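Local coordinates for protein type II restriction enzyme MunI (Mycoplasma, PDB 1D02) that recognises the double-stranded DNA sequence 5'-CAATTG-3' as a homodimer and cleaves it after the C, at residues Lys100-Trp105 with Gly116-Arg121; Trp105-Asp110 with Ile156-Lys161; Val150-Asp155 with Tyr177-Pro182. The protein carries 1 engineered substitution. All blocks are in the same frame, centred on the assembly; numbering follows the deposited sequence.

Interaction 1 of 3, residues Lys100-Trp105 with Gly116-Arg121; sequences KRQDGW and GNAHER. With nucleotides of chain A.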
# COMPACT_ATOMS: atom_id res chain seq x y z
N LYS D 100 -8.97 -5.07 8.02
CA LYS D 100 -8.26 -3.97 8.66
C LYS D 100 -9.18 -3.32 9.68
O LYS D 100 -10.17 -2.70 9.32
CB LYS D 100 -7.80 -2.96 7.59
CG LYS D 100 -6.57 -3.45 6.82
CD LYS D 100 -5.36 -3.49 7.76
CE LYS D 100 -4.21 -4.37 7.23
NZ LYS D 100 -4.57 -5.81 7.22
N ARG D 101 -8.87 -3.51 10.96
CA ARG D 101 -9.69 -2.94 12.04
C ARG D 101 -8.96 -1.72 12.55
O ARG D 101 -7.75 -1.78 12.77
CB ARG D 101 -9.83 -3.93 13.20
CG ARG D 101 -10.22 -5.34 12.76
CD ARG D 101 -10.37 -6.32 13.93
NE ARG D 101 -10.52 -7.71 13.47
CZ ARG D 101 -9.50 -8.48 13.06
NH1 ARG D 101 -8.26 -8.01 13.06
NH2 ARG D 101 -9.73 -9.72 12.63
N GLN D 102 -9.68 -0.62 12.75
CA GLN D 102 -9.00 0.59 13.26
C GLN D 102 -9.99 1.57 13.86
O GLN D 102 -11.17 1.60 13.47
CB GLN D 102 -8.24 1.27 12.12
CG GLN D 102 -7.24 2.38 12.55
CD GLN D 102 -6.26 2.70 11.42
OE1 GLN D 102 -6.20 3.83 10.90
NE2 GLN D 102 -5.49 1.69 11.03
N ASP D 103 -9.52 2.35 14.82
CA ASP D 103 -10.36 3.36 15.44
C ASP D 103 -10.60 4.50 14.46
O ASP D 103 -10.13 4.47 13.32
CB ASP D 103 -9.72 3.89 16.73
CG ASP D 103 -9.68 2.84 17.83
OD1 ASP D 103 -10.59 1.97 17.86
OD2 ASP D 103 -8.75 2.88 18.67
N GLY D 104 -11.37 5.51 14.89
CA GLY D 104 -11.66 6.61 14.01
C GLY D 104 -12.38 7.76 14.70
O GLY D 104 -12.85 7.66 15.82
N TRP D 105 -12.44 8.88 14.00
CA TRP D 105 -13.13 10.06 14.51
C TRP D 105 -14.63 9.87 14.25
O TRP D 105 -15.09 9.92 13.10
CB TRP D 105 -12.57 11.28 13.77
CG TRP D 105 -13.31 12.56 13.93
CD1 TRP D 105 -13.96 13.01 15.05
CD2 TRP D 105 -13.39 13.61 12.97
NE1 TRP D 105 -14.43 14.29 14.83
CE2 TRP D 105 -14.09 14.68 13.56
CE3 TRP D 105 -12.92 13.75 11.66
CZ2 TRP D 105 -14.33 15.88 12.89
CZ3 TRP D 105 -13.16 14.94 10.98
CH2 TRP D 105 -13.86 15.99 11.60
N GLY D 116 -4.95 7.75 13.11
CA GLY D 116 -4.24 6.52 12.77
C GLY D 116 -4.02 6.25 11.30
O GLY D 116 -4.89 6.58 10.49
N ASN D 117 -2.90 5.61 10.95
CA ASN D 117 -2.62 5.34 9.53
C ASN D 117 -2.10 3.94 9.23
O ASN D 117 -1.68 3.67 8.11
CB ASN D 117 -1.60 6.37 8.99
CG ASN D 117 -0.29 6.36 9.76
OD1 ASN D 117 -0.14 5.67 10.75
ND2 ASN D 117 0.67 7.17 9.30
N ALA D 118 -2.16 3.04 10.20
CA ALA D 118 -1.65 1.69 9.94
C ALA D 118 -2.45 0.99 8.85
O ALA D 118 -1.93 0.08 8.19
CB ALA D 118 -1.67 0.84 11.24
N HIS D 119 -3.71 1.40 8.65
CA HIS D 119 -4.53 0.76 7.60
C HIS D 119 -3.89 0.88 6.23
O HIS D 119 -4.24 0.14 5.29
CB HIS D 119 -5.95 1.36 7.53
CG HIS D 119 -5.98 2.83 7.21
ND1 HIS D 119 -5.41 3.78 8.03
CD2 HIS D 119 -6.55 3.51 6.18
CE1 HIS D 119 -5.63 4.98 7.53
NE2 HIS D 119 -6.32 4.84 6.41
N GLU D 120 -2.98 1.84 6.09
CA GLU D 120 -2.28 2.01 4.82
C GLU D 120 -1.50 0.75 4.41
O GLU D 120 -1.22 0.54 3.23
CB GLU D 120 -1.29 3.17 4.91
CG GLU D 120 -1.98 4.54 5.04
CD GLU D 120 -0.98 5.67 5.39
OE1 GLU D 120 0.21 5.37 5.65
OE2 GLU D 120 -1.42 6.84 5.42
N ARG D 121 -1.13 -0.07 5.39
CA ARG D 121 -0.38 -1.30 5.12
C ARG D 121 -1.11 -2.22 4.12
O ARG D 121 -0.48 -2.97 3.37
CB ARG D 121 -0.14 -2.10 6.42
CG ARG D 121 0.73 -1.38 7.50
CD ARG D 121 0.80 -2.22 8.77
NE ARG D 121 0.87 -3.57 8.32
CZ ARG D 121 0.06 -4.56 8.67
NH1 ARG D 121 -0.90 -4.45 9.56
NH2 ARG D 121 0.09 -5.65 7.92
P DT A 6 -6.28 0.72 16.50
OP1 DT A 6 -7.07 -0.46 16.90
OP2 DT A 6 -6.95 1.86 15.81
O5' DT A 6 -5.51 1.29 17.76
C5' DT A 6 -5.01 0.37 18.71
C4' DT A 6 -3.61 0.75 19.10
O4' DT A 6 -2.71 0.53 17.99
C3' DT A 6 -3.45 2.22 19.47
O3' DT A 6 -3.55 2.37 20.88
C2' DT A 6 -2.05 2.57 18.99
C1' DT A 6 -1.62 1.45 18.05
N1 DT A 6 -1.42 1.99 16.70
C2 DT A 6 -0.14 2.20 16.22
O2 DT A 6 0.86 1.93 16.87
N3 DT A 6 -0.08 2.73 14.96
C4 DT A 6 -1.15 3.06 14.15
O4 DT A 6 -0.95 3.55 13.03
C5 DT A 6 -2.46 2.80 14.71
C7 DT A 6 -3.67 3.11 13.91
C6 DT A 6 -2.53 2.27 15.94
P DA A 5 -6.07 -5.59 15.28
OP1 DA A 5 -6.54 -5.90 16.65
OP2 DA A 5 -6.98 -5.75 14.14
O5' DA A 5 -5.51 -4.09 15.16
C5' DA A 5 -5.19 -3.33 16.29
C4' DA A 5 -4.47 -2.06 15.90
O4' DA A 5 -3.18 -2.37 15.34
C3' DA A 5 -5.13 -1.05 14.94
O3' DA A 5 -5.09 0.24 15.55
C2' DA A 5 -4.14 -0.98 13.78
C1' DA A 5 -2.84 -1.30 14.49
N9 DA A 5 -1.70 -1.72 13.67
C8 DA A 5 -1.72 -2.44 12.50
N7 DA A 5 -0.53 -2.66 12.00
C5 DA A 5 0.33 -2.04 12.88
C6 DA A 5 1.74 -1.91 12.91
N6 DA A 5 2.55 -2.42 11.97
N1 DA A 5 2.29 -1.22 13.93
C2 DA A 5 1.47 -0.70 14.86
N3 DA A 5 0.14 -0.76 14.94
C4 DA A 5 -0.37 -1.46 13.92
P DA A 4 -3.09 -8.08 9.88
OP1 DA A 4 -4.50 -8.45 9.64
OP2 DA A 4 -2.45 -7.00 9.09
O5' DA A 4 -2.96 -7.70 11.42
C5' DA A 4 -3.37 -8.61 12.43
C4' DA A 4 -3.36 -7.92 13.78
O4' DA A 4 -2.01 -7.62 14.19
C3' DA A 4 -4.12 -6.61 13.83
O3' DA A 4 -4.77 -6.52 15.10
C2' DA A 4 -3.02 -5.56 13.66
C1' DA A 4 -1.83 -6.21 14.34
N9 DA A 4 -0.51 -5.89 13.79
C8 DA A 4 -0.08 -6.04 12.49
N7 DA A 4 1.20 -5.79 12.32
C5 DA A 4 1.64 -5.42 13.59
C6 DA A 4 2.91 -5.07 14.08
N6 DA A 4 4.01 -5.04 13.33
N1 DA A 4 3.02 -4.78 15.40
C2 DA A 4 1.91 -4.83 16.16
N3 DA A 4 0.66 -5.14 15.81
C4 DA A 4 0.59 -5.44 14.49
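At the DNA-facing end of the sheet, Lys100 and Arg121 close on the same phosphate; Lys100, next to last in strand 93-101, sits at what appears to be the lysine position of the PD-(D/E)XK nuclease signature, consistent with the clan of this enzyme. Their side chains cross nearly at right angles, with CE of Lys100 4.0 Å from NH1 of Arg121, and both reach OP2 of DA4 of chain A. Bends at chi2 (-67°) and chi4 bring NZ of Lys100 to 3.1 Å from that oxygen. Arg121 converges on it with two nitrogens, edge-on, NH1 at 3.0 Å and NH2 at 3.1 Å, so three N-H groups hold one phosphate oxygen. NH1 also donates to N7 of DA5 of chain A (3.0 Å), a bent bond; with several N-H groups, an arginine can hold a phosphate and a base at once. The extended Gln102 chain crosses the His119 side chain, its amide plane steep to the ring (77°). Gly116, lacking a side chain, can bring CA to 3.6 Å from the C7 methyl of DT6 of chain A. Backbone N of Asp103 gives that nucleotide's OP2 a nearly straight bond of 2.8 Å. Behind the DNA, His119 bonds through NE2 to Glu165 and meets the Trp169 ring on helix 160-170, while Lys100 pairs by its backbone with Val151 and Glu153 on the neighbouring strand 148-153.

Interaction 2 of 3, residues Trp105-Asp110 with Ile156-Lys161; sequences WVEGKD and ITRDPK. With nucleotides of chain B.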
# COMPACT_ATOMS: atom_id res chain seq x y z
N TRP D 105 -12.44 8.88 14.00
CA TRP D 105 -13.13 10.06 14.51
C TRP D 105 -14.63 9.87 14.25
O TRP D 105 -15.09 9.92 13.10
CB TRP D 105 -12.57 11.28 13.77
CG TRP D 105 -13.31 12.56 13.93
CD1 TRP D 105 -13.96 13.01 15.05
CD2 TRP D 105 -13.39 13.61 12.97
NE1 TRP D 105 -14.43 14.29 14.83
CE2 TRP D 105 -14.09 14.68 13.56
CE3 TRP D 105 -12.92 13.75 11.66
CZ2 TRP D 105 -14.33 15.88 12.89
CZ3 TRP D 105 -13.16 14.94 10.98
CH2 TRP D 105 -13.86 15.99 11.60
N VAL D 106 -15.38 9.63 15.32
CA VAL D 106 -16.83 9.45 15.22
C VAL D 106 -17.45 10.24 16.36
O VAL D 106 -16.76 11.00 17.05
CB VAL D 106 -17.24 7.93 15.29
CG1 VAL D 106 -16.69 7.20 14.09
CG2 VAL D 106 -16.73 7.27 16.59
N GLU D 107 -18.76 10.07 16.57
CA GLU D 107 -19.45 10.79 17.64
C GLU D 107 -18.81 10.59 19.01
O GLU D 107 -18.43 9.47 19.38
CB GLU D 107 -20.93 10.32 17.72
CG GLU D 107 -21.77 10.61 16.47
CD GLU D 107 -21.75 9.46 15.47
OE1 GLU D 107 -20.86 8.58 15.58
OE2 GLU D 107 -22.62 9.44 14.57
N GLY D 108 -18.68 11.67 19.77
CA GLY D 108 -18.12 11.56 21.11
C GLY D 108 -16.62 11.48 21.17
O GLY D 108 -16.07 11.29 22.25
N LYS D 109 -15.95 11.64 20.03
CA LYS D 109 -14.50 11.57 19.98
C LYS D 109 -13.86 12.88 19.50
O LYS D 109 -14.45 13.64 18.72
CB LYS D 109 -14.04 10.49 19.00
CG LYS D 109 -14.58 9.10 19.26
CD LYS D 109 -14.01 8.51 20.53
CE LYS D 109 -14.37 7.04 20.67
NZ LYS D 109 -13.64 6.43 21.83
N ASP D 110 -12.63 13.12 19.94
CA ASP D 110 -11.88 14.28 19.46
C ASP D 110 -11.39 13.86 18.07
O ASP D 110 -11.20 12.66 17.81
CB ASP D 110 -10.68 14.53 20.36
CG ASP D 110 -9.85 15.71 19.90
OD1 ASP D 110 -10.29 16.87 20.11
OD2 ASP D 110 -8.77 15.47 19.33
N ILE D 156 -13.13 3.31 12.14
CA ILE D 156 -12.61 3.88 10.89
C ILE D 156 -13.69 3.86 9.81
O ILE D 156 -13.74 4.76 8.97
CB ILE D 156 -11.35 3.10 10.39
CG1 ILE D 156 -10.79 3.74 9.12
CG2 ILE D 156 -11.69 1.63 10.17
CD1 ILE D 156 -9.44 3.09 8.65
N THR D 157 -14.58 2.88 9.87
CA THR D 157 -15.62 2.75 8.84
C THR D 157 -16.67 3.85 8.86
O THR D 157 -17.49 3.93 7.94
CB THR D 157 -16.39 1.42 8.96
OG1 THR D 157 -17.04 1.37 10.24
CG2 THR D 157 -15.44 0.24 8.84
N ARG D 158 -16.65 4.69 9.89
CA ARG D 158 -17.63 5.78 9.96
C ARG D 158 -16.93 7.13 10.10
O ARG D 158 -17.58 8.15 10.29
CB ARG D 158 -18.57 5.55 11.16
CG ARG D 158 -19.44 4.27 11.02
CD ARG D 158 -20.52 4.17 12.11
NE ARG D 158 -21.44 5.30 12.06
CZ ARG D 158 -21.43 6.31 12.92
NH1 ARG D 158 -20.55 6.33 13.93
NH2 ARG D 158 -22.29 7.32 12.77
N ASP D 159 -15.61 7.13 9.99
CA ASP D 159 -14.81 8.36 10.12
C ASP D 159 -14.93 9.09 8.77
O ASP D 159 -14.62 8.54 7.73
CB ASP D 159 -13.37 7.93 10.41
CG ASP D 159 -12.39 9.09 10.47
OD1 ASP D 159 -12.38 9.92 9.53
OD2 ASP D 159 -11.60 9.13 11.46
N PRO D 160 -15.40 10.35 8.79
CA PRO D 160 -15.58 11.14 7.58
C PRO D 160 -14.36 11.36 6.69
O PRO D 160 -14.48 11.45 5.46
CB PRO D 160 -16.17 12.45 8.12
CG PRO D 160 -15.52 12.57 9.42
CD PRO D 160 -15.64 11.17 9.99
N LYS D 161 -13.18 11.43 7.30
CA LYS D 161 -11.96 11.60 6.52
C LYS D 161 -11.48 10.24 5.98
O LYS D 161 -11.17 10.10 4.79
CB LYS D 161 -10.87 12.25 7.39
CG LYS D 161 -9.54 12.37 6.67
CD LYS D 161 -8.39 12.73 7.63
CE LYS D 161 -8.59 14.09 8.24
NZ LYS D 161 -7.32 14.56 8.86
P DC B 2 -4.71 16.42 6.46
OP1 DC B 2 -4.59 16.80 5.04
OP2 DC B 2 -5.94 15.74 6.94
O5' DC B 2 -3.46 15.52 6.82
C5' DC B 2 -2.18 16.07 6.63
C4' DC B 2 -1.14 15.11 7.12
O4' DC B 2 -1.10 15.17 8.57
C3' DC B 2 -1.30 13.63 6.74
O3' DC B 2 -0.16 13.32 5.93
C2' DC B 2 -1.35 12.91 8.09
C1' DC B 2 -0.71 13.91 9.04
N1 DC B 2 -1.09 13.86 10.46
C2 DC B 2 -0.07 13.79 11.42
O2 DC B 2 1.12 13.79 11.02
N3 DC B 2 -0.39 13.75 12.73
C4 DC B 2 -1.68 13.80 13.09
N4 DC B 2 -1.96 13.78 14.39
C5 DC B 2 -2.73 13.88 12.14
C6 DC B 2 -2.40 13.90 10.84
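Trp105 gives up the most surface, held at its backbone and packed along its indole. Its N donates to OD2 of Asp159 at 2.7 Å, a nearly straight bond that meets the carboxylate from above its plane. With CG anti to the backbone N (chi1 169°), the indole passes beside Pro160, whose CG lies 3.6 Å from Trp105 CE3; the two side chains cross at about a right angle. Trp105 O is buried without a hydrogen-bonding partner, and CA of Asp159 makes a CH...O contact with it. Asp159 is also the N-cap of helix 160-170: while OD2 takes Trp105, OD1 accepts from Lys161 N at 2.8 Å and from Arg162 N; aspartate's short side chain lets one carboxylate serve the helix start and the loop.

Arg158, the second large contact, holds Glu107 in an end-on salt bridge, NH1 to OE1 and NH2 to OE2, each 2.8 Å, through the syn lone pairs, with the carboxylate and guanidinium planes 4° apart. Glu107 lies in the type II turn from Val106 to Lys109; at the positive phi of Gly108 (80°) a CB would press on Glu107 O, which suits glycine. CG1 of Val106 packs 3.9 Å from CB of Arg158. In the second subunit, Glu65 O accepts from Arg158 NE and Phe67 meets Trp105 edge-to-face. Lys161 NZ donates to OP2 of DC2 of chain B at 2.6 Å.

Interaction 3 of 3, residues Val150-Asp155 with Tyr177-Pro182; sequences VVFEGD and YFMWRP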
# COMPACT_ATOMS: atom_id res chain seq x y z
N VAL D 150 -10.48 -6.11 0.62
CA VAL D 150 -10.10 -5.63 1.94
C VAL D 150 -11.39 -5.23 2.68
O VAL D 150 -12.18 -4.43 2.19
CB VAL D 150 -9.16 -4.39 1.85
CG1 VAL D 150 -8.86 -3.86 3.25
CG2 VAL D 150 -7.82 -4.77 1.15
N VAL D 151 -11.61 -5.87 3.83
CA VAL D 151 -12.77 -5.55 4.66
C VAL D 151 -12.30 -4.71 5.84
O VAL D 151 -11.42 -5.15 6.61
CB VAL D 151 -13.46 -6.83 5.17
CG1 VAL D 151 -14.61 -6.46 6.10
CG2 VAL D 151 -13.97 -7.65 3.96
N PHE D 152 -12.85 -3.51 5.97
CA PHE D 152 -12.50 -2.60 7.07
C PHE D 152 -13.55 -2.77 8.16
O PHE D 152 -14.72 -3.03 7.87
CB PHE D 152 -12.48 -1.14 6.61
CG PHE D 152 -11.38 -0.83 5.61
CD1 PHE D 152 -11.63 -0.86 4.24
CD2 PHE D 152 -10.10 -0.52 6.04
CE1 PHE D 152 -10.62 -0.59 3.30
CE2 PHE D 152 -9.07 -0.25 5.12
CZ PHE D 152 -9.33 -0.28 3.75
N GLU D 153 -13.12 -2.61 9.41
CA GLU D 153 -13.98 -2.79 10.59
C GLU D 153 -13.56 -1.76 11.62
O GLU D 153 -12.43 -1.26 11.56
CB GLU D 153 -13.78 -4.18 11.20
CG GLU D 153 -14.23 -5.34 10.30
CD GLU D 153 -13.96 -6.73 10.90
OE1 GLU D 153 -13.39 -6.85 12.01
OE2 GLU D 153 -14.30 -7.73 10.22
N GLY D 154 -14.44 -1.47 12.58
CA GLY D 154 -14.09 -0.51 13.62
C GLY D 154 -14.60 0.89 13.31
O GLY D 154 -15.24 1.14 12.28
N ASP D 155 -14.31 1.84 14.20
CA ASP D 155 -14.78 3.20 13.96
C ASP D 155 -14.23 3.84 12.68
O ASP D 155 -14.80 4.81 12.17
CB ASP D 155 -14.48 4.06 15.20
CG ASP D 155 -15.42 3.77 16.35
OD1 ASP D 155 -15.10 4.09 17.51
OD2 ASP D 155 -16.51 3.23 16.08
N TYR D 177 -13.17 -3.18 -1.81
CA TYR D 177 -13.11 -3.02 -0.36
C TYR D 177 -14.54 -2.98 0.14
O TYR D 177 -15.47 -2.74 -0.65
CB TYR D 177 -12.37 -1.75 0.08
CG TYR D 177 -13.14 -0.47 -0.16
CD1 TYR D 177 -14.00 0.04 0.81
CD2 TYR D 177 -13.01 0.20 -1.36
CE1 TYR D 177 -14.71 1.21 0.58
CE2 TYR D 177 -13.70 1.37 -1.61
CZ TYR D 177 -14.55 1.88 -0.63
OH TYR D 177 -15.22 3.04 -0.89
N PHE D 178 -14.74 -3.25 1.43
CA PHE D 178 -16.08 -3.14 2.01
C PHE D 178 -15.93 -2.62 3.43
O PHE D 178 -15.04 -3.07 4.16
CB PHE D 178 -16.80 -4.50 2.05
CG PHE D 178 -18.12 -4.47 2.77
CD1 PHE D 178 -19.25 -3.90 2.18
CD2 PHE D 178 -18.23 -5.01 4.05
CE1 PHE D 178 -20.48 -3.87 2.86
CE2 PHE D 178 -19.45 -4.99 4.73
CZ PHE D 178 -20.57 -4.43 4.14
N MET D 179 -16.79 -1.68 3.80
CA MET D 179 -16.79 -1.07 5.14
C MET D 179 -17.85 -1.80 5.96
O MET D 179 -19.04 -1.57 5.75
CB MET D 179 -17.17 0.42 5.05
CG MET D 179 -16.25 1.25 4.20
SD MET D 179 -14.77 1.67 5.12
CE MET D 179 -13.88 2.67 3.94
N TRP D 180 -17.42 -2.67 6.88
CA TRP D 180 -18.38 -3.42 7.69
C TRP D 180 -18.50 -2.62 8.98
O TRP D 180 -17.67 -2.74 9.88
CB TRP D 180 -17.86 -4.84 7.95
CG TRP D 180 -18.94 -5.79 8.43
CD1 TRP D 180 -20.30 -5.59 8.38
CD2 TRP D 180 -18.74 -7.07 9.05
NE1 TRP D 180 -20.95 -6.67 8.93
CE2 TRP D 180 -20.03 -7.59 9.35
CE3 TRP D 180 -17.61 -7.82 9.38
CZ2 TRP D 180 -20.20 -8.82 9.97
CZ3 TRP D 180 -17.79 -9.07 9.99
CH2 TRP D 180 -19.07 -9.55 10.28
N ARG D 181 -19.56 -1.82 9.06
CA ARG D 181 -19.76 -0.92 10.19
C ARG D 181 -20.23 -1.56 11.48
O ARG D 181 -20.81 -2.64 11.48
CB ARG D 181 -20.71 0.21 9.75
CG ARG D 181 -20.11 1.02 8.57
CD ARG D 181 -20.88 2.28 8.11
NE ARG D 181 -19.97 3.03 7.23
CZ ARG D 181 -19.92 2.94 5.90
NH1 ARG D 181 -20.78 2.16 5.24
NH2 ARG D 181 -18.97 3.56 5.24
N PRO D 182 -19.96 -0.89 12.61
CA PRO D 182 -20.35 -1.38 13.94
C PRO D 182 -21.87 -1.61 13.89
O PRO D 182 -22.62 -0.83 13.29
CB PRO D 182 -20.00 -0.20 14.85
CG PRO D 182 -18.79 0.38 14.19
CD PRO D 182 -19.19 0.37 12.71
O HOH W 1 -17.08 -2.41 12.51
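Val150-Glu153 and Tyr177-Trp180 run side by side as the parallel strands of a beta-alpha-beta unit whose connecting helix is 160-170. Three backbone hydrogen bonds, each 2.9 Å, zip them together: Phe178 N to Val150 O, Phe152 N to Phe178 O and Trp180 N to Phe152 O. On one face, Phe152 touches two side chains of the other strand. CB of Tyr177 meets the ring edge at CE1, 3.8 Å away, and SD of Met179 makes an oblique Met-aromatic contact, 5.0 Å from the ring centroid. Met179 is bent at chi2 (-80°), which brings its pliable thioether back toward the phenyl ring. Ile166 of helix 160-170 covers Phe152, Tyr177 and Met179. On the other face, CG1 of Val151 packs 4.1 Å from CB of Trp180, and Leu189 of helix 186-197 touches Val151, Phe178 and Trp180. Glu153 lies alongside Trp180, with OE2 at the indole edge, 3.4 Å from CE3, while indole NE1 bonds to Ser185 O. Near Gly154, whose phi of 96° suits glycine, a water bridges the two segments, accepting from Gly154 N at 2.8 Å and donating to Trp180 O at 2.7 Å.

How the interactions relate
From the N terminus, strand 93-101 leads into 100-105, and interaction 1 closes the short loop that returns at 116-121. Interaction 2 starts inside that loop, sharing Trp105, and closes only at 156-161, so the two cross. Interaction 3 opens at 150-155, after interaction 1 has closed, and shuts at 177-182 beyond 156-161; it therefore crosses interaction 2 and follows interaction 1 in series. Backbone bonds join the pieces: Lys100 O to Glu153 N (2.9 Å) links neighbouring strands, and Gln102 O to Ile156 N continues the link past the sheet. Thr157 O meets Arg181 NE, tying the approach to helix 160-170 to the edge strand's end. Together they connect DNA-contacting loops, sheet and subunit interface.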